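Local coordinates for GH18 chiitnase (Pseudoalteromonas aurantia, PDB 6K7Z), which is an endochitinase of glycoside hydrolase family 18 that degrades chitin, hydrolysing bonds within its chains of N-acetylglucosamine, at residues E117-Q125 with Y160-Y170. Numbering follows the deposited sequence.
Sequences EDTAAFTGQ and YLEQGGYMAGY
In the TIM barrel of this family 18 chitinase, the loop after strand 111-115 packs against the loop that follows strand 151-154 and leads into helix 169-177, and Phe122 meets Tyr160 and Gly169 between them. The two aromatic rings form a T-shaped pair with planes at 89°: the edge of Phe122 enters over the centre of the Tyr160 face, CE2 lying 3.6 Å from Tyr160 CG. A face of Phe122 rests on Gly169, whose CA sits 3.5 Å from the ring centroid in a CH-pi contact; glycine suits this place because a CB would run into Phe122 CD1. Phe122 CZ makes an apolar contact with Tyr170 CD1 at 3.8 Å, and Leu134 of helix 130-144 touches both residues. The Tyr160 OH shares a 2.8 Å hydrogen bond with Thr119 OG1, which lies at the ring edge, in its plane. A leucine in place of Tyr160 would probably leave Thr119 OG1 without this partner and the Phe122 edge without an aromatic face. Threonine suits its place by carrying both groups: its methyl CG2, anti to the backbone N, meets Met167 CG at 3.5 Å. Thr123 OG1 bonds back to Ala120 O, while its CG2 lies over the Tyr166 ring, 4.0 Å from the centroid.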
loop_
_atom_site.group_PDB
_atom_site.type_symbol
_atom_site.label_atom_id
_atom_site.label_comp_id
_atom_site.label_asym_id
_atom_site.label_seq_id
_atom_site.Cartn_x
_atom_site.Cartn_y
_atom_site.Cartn_z
ATOM N N GLU A 117 6.109 7.757 -0.572
ATOM C CA GLU A 117 7.418 7.408 -1.127
ATOM C C GLU A 117 8.422 8.564 -1.049
ATOM O O GLU A 117 9.441 8.545 -1.748
ATOM C CB GLU A 117 7.256 6.931 -2.576
ATOM C CG GLU A 117 6.056 5.979 -2.787
ATOM C CD GLU A 117 6.188 5.084 -4.030
ATOM O OE1 GLU A 117 7.055 5.368 -4.871
ATOM O OE2 GLU A 117 5.433 4.093 -4.154
ATOM N N ASP A 118 8.174 9.572 -0.209
ATOM C CA ASP A 118 9.036 10.760 -0.158
ATOM C C ASP A 118 10.211 10.484 0.780
ATOM O O ASP A 118 10.273 10.939 1.926
ATOM C CB ASP A 118 8.241 11.989 0.268
ATOM C CG ASP A 118 9.059 13.272 0.171
ATOM O OD1 ASP A 118 10.162 13.244 -0.421
ATOM O OD2 ASP A 118 8.604 14.298 0.692
ATOM N N THR A 119 11.175 9.723 0.258
ATOM C CA THR A 119 12.301 9.264 1.061
ATOM C C THR A 119 13.094 10.430 1.644
ATOM O O THR A 119 13.594 10.348 2.777
ATOM C CB THR A 119 13.195 8.384 0.191
ATOM O OG1 THR A 119 12.403 7.320 -0.356
ATOM C CG2 THR A 119 14.354 7.811 0.996
ATOM N N ALA A 120 13.231 11.521 0.884
ATOM C CA ALA A 120 14.044 12.641 1.348
ATOM C C ALA A 120 13.504 13.261 2.628
ATOM O O ALA A 120 14.255 13.932 3.339
ATOM C CB ALA A 120 14.146 13.716 0.267
ATOM N N ALA A 121 12.222 13.063 2.937
ATOM C CA ALA A 121 11.692 13.590 4.188
ATOM C C ALA A 121 12.103 12.766 5.400
ATOM O O ALA A 121 11.837 13.188 6.530
ATOM C CB ALA A 121 10.164 13.698 4.111
ATOM N N PHE A 122 12.757 11.617 5.206
ATOM C CA PHE A 122 13.355 10.875 6.310
ATOM C C PHE A 122 14.842 11.174 6.481
ATOM O O PHE A 122 15.451 10.667 7.428
ATOM C CB PHE A 122 13.182 9.357 6.114
ATOM C CG PHE A 122 11.744 8.894 6.027
ATOM C CD1 PHE A 122 10.724 9.565 6.697
ATOM C CD2 PHE A 122 11.424 7.771 5.275
ATOM C CE1 PHE A 122 9.409 9.109 6.617
ATOM C CE2 PHE A 122 10.132 7.311 5.183
ATOM C CZ PHE A 122 9.107 7.981 5.848
ATOM N N THR A 123 15.443 11.964 5.582
ATOM C CA THR A 123 16.873 12.268 5.613
ATOM C C THR A 123 17.175 13.730 5.908
ATOM O O THR A 123 18.322 14.158 5.733
ATOM C CB THR A 123 17.534 11.906 4.284
ATOM O OG1 THR A 123 17.021 12.770 3.254
ATOM C CG2 THR A 123 17.262 10.460 3.927
ATOM N N GLY A 124 16.187 14.512 6.329
ATOM C CA GLY A 124 16.443 15.911 6.587
ATOM C C GLY A 124 16.582 16.783 5.358
ATOM O O GLY A 124 16.974 17.945 5.491
ATOM N N GLN A 125 16.259 16.270 4.168
ATOM C CA GLN A 125 16.481 16.998 2.921
ATOM C C GLN A 125 15.214 17.580 2.308
ATOM O O GLN A 125 15.296 18.197 1.242
ATOM C CB GLN A 125 17.160 16.091 1.885
ATOM C CG GLN A 125 18.584 15.682 2.224
ATOM C CD GLN A 125 19.530 16.867 2.251
ATOM O OE1 GLN A 125 19.588 17.653 1.300
ATOM N NE2 GLN A 125 20.269 17.010 3.345
ATOM N N TYR A 160 12.813 2.046 4.700
ATOM C CA TYR A 160 12.040 2.778 5.693
ATOM C C TYR A 160 11.928 2.028 7.012
ATOM O O TYR A 160 11.630 2.653 8.040
ATOM C CB TYR A 160 10.634 3.049 5.173
ATOM C CG TYR A 160 10.511 3.918 3.936
ATOM C CD1 TYR A 160 11.618 4.525 3.340
ATOM C CD2 TYR A 160 9.266 4.119 3.355
ATOM C CE1 TYR A 160 11.463 5.322 2.204
ATOM C CE2 TYR A 160 9.107 4.908 2.241
ATOM C CZ TYR A 160 10.200 5.499 1.663
ATOM O OH TYR A 160 10.002 6.280 0.549
ATOM N N LEU A 161 12.134 0.710 6.997
ATOM C CA LEU A 161 11.886 -0.174 8.133
ATOM C C LEU A 161 13.165 -0.771 8.717
ATOM O O LEU A 161 13.097 -1.628 9.607
ATOM C CB LEU A 161 10.939 -1.299 7.710
ATOM C CG LEU A 161 9.513 -0.847 7.369
ATOM C CD1 LEU A 161 8.775 -1.877 6.529
ATOM C CD2 LEU A 161 8.736 -0.543 8.633
ATOM N N GLU A 162 14.323 -0.334 8.247
ATOM C CA GLU A 162 15.603 -0.877 8.682
ATOM C C GLU A 162 16.028 -0.169 9.965
ATOM O O GLU A 162 16.424 1.002 9.936
ATOM C CB GLU A 162 16.634 -0.710 7.571
ATOM C CG GLU A 162 16.396 -1.658 6.390
ATOM C CD GLU A 162 16.738 -3.090 6.741
ATOM O OE1 GLU A 162 17.846 -3.300 7.280
ATOM O OE2 GLU A 162 15.911 -3.999 6.503
ATOM N N GLN A 163 15.914 -0.871 11.090
ATOM C CA GLN A 163 16.374 -0.359 12.380
ATOM C C GLN A 163 17.760 0.252 12.256
ATOM O O GLN A 163 18.685 -0.384 11.742
ATOM C CB GLN A 163 16.385 -1.487 13.412
ATOM C CG GLN A 163 16.760 -1.054 14.825
ATOM C CD GLN A 163 15.631 -0.324 15.544
ATOM O OE1 GLN A 163 15.738 0.866 15.860
ATOM N NE2 GLN A 163 14.552 -1.044 15.823
ATOM N N GLY A 164 17.895 1.503 12.664
ATOM C CA GLY A 164 19.172 2.167 12.587
ATOM C C GLY A 164 19.544 2.782 11.263
ATOM O O GLY A 164 20.510 3.444 11.162
ATOM N N GLY A 165 18.737 2.561 10.247
ATOM C CA GLY A 165 19.016 3.098 8.936
ATOM C C GLY A 165 18.862 4.592 8.771
ATOM O O GLY A 165 18.140 5.178 9.491
ATOM N N TYR A 166 19.527 5.129 7.772
ATOM C CA TYR A 166 19.523 6.538 7.407
ATOM C C TYR A 166 18.188 7.025 6.857
ATOM O O TYR A 166 17.925 8.175 6.855
ATOM C CB TYR A 166 20.593 6.798 6.356
ATOM C CG TYR A 166 20.749 8.219 5.769
ATOM C CD1 TYR A 166 21.120 9.286 6.549
ATOM C CD2 TYR A 166 20.585 8.461 4.417
ATOM C CE1 TYR A 166 21.298 10.551 6.016
ATOM C CE2 TYR A 166 20.747 9.734 3.866
ATOM C CZ TYR A 166 21.101 10.782 4.683
ATOM O OH TYR A 166 21.287 12.053 4.142
ATOM N N MET A 167 17.365 6.111 6.378
ATOM C CA MET A 167 16.103 6.493 5.804
ATOM C C MET A 167 14.957 5.764 6.519
ATOM O O MET A 167 13.921 5.631 5.958
ATOM C CB MET A 167 16.060 5.976 4.360
ATOM C CG MET A 167 16.782 6.731 3.348
ATOM S SD MET A 167 18.310 5.927 3.089
ATOM C CE MET A 167 17.900 4.729 1.885
ATOM N N ALA A 168 15.189 5.313 7.743
ATOM C CA ALA A 168 14.240 4.435 8.420
ATOM C C ALA A 168 13.092 5.188 9.085
ATOM O O ALA A 168 12.775 4.952 10.256
ATOM C CB ALA A 168 14.964 3.584 9.458
ATOM N N GLY A 169 12.441 6.067 8.330
ATOM C CA GLY A 169 11.353 6.849 8.885
ATOM C C GLY A 169 10.218 6.018 9.450
ATOM O O GLY A 169 9.585 6.417 10.429
ATOM N N TYR A 170 9.940 4.851 8.857
ATOM C CA TYR A 170 8.801 4.069 9.323
ATOM C C TYR A 170 9.070 3.320 10.617
ATOM O O TYR A 170 8.114 2.866 11.253
ATOM C CB TYR A 170 8.343 3.083 8.245
ATOM C CG TYR A 170 7.232 3.645 7.418
ATOM C CD1 TYR A 170 7.492 4.543 6.398
ATOM C CD2 TYR A 170 5.909 3.312 7.683
ATOM C CE1 TYR A 170 6.466 5.063 5.631
ATOM C CE2 TYR A 170 4.860 3.850 6.926
ATOM C CZ TYR A 170 5.158 4.721 5.907
ATOM O OH TYR A 170 4.159 5.272 5.146
#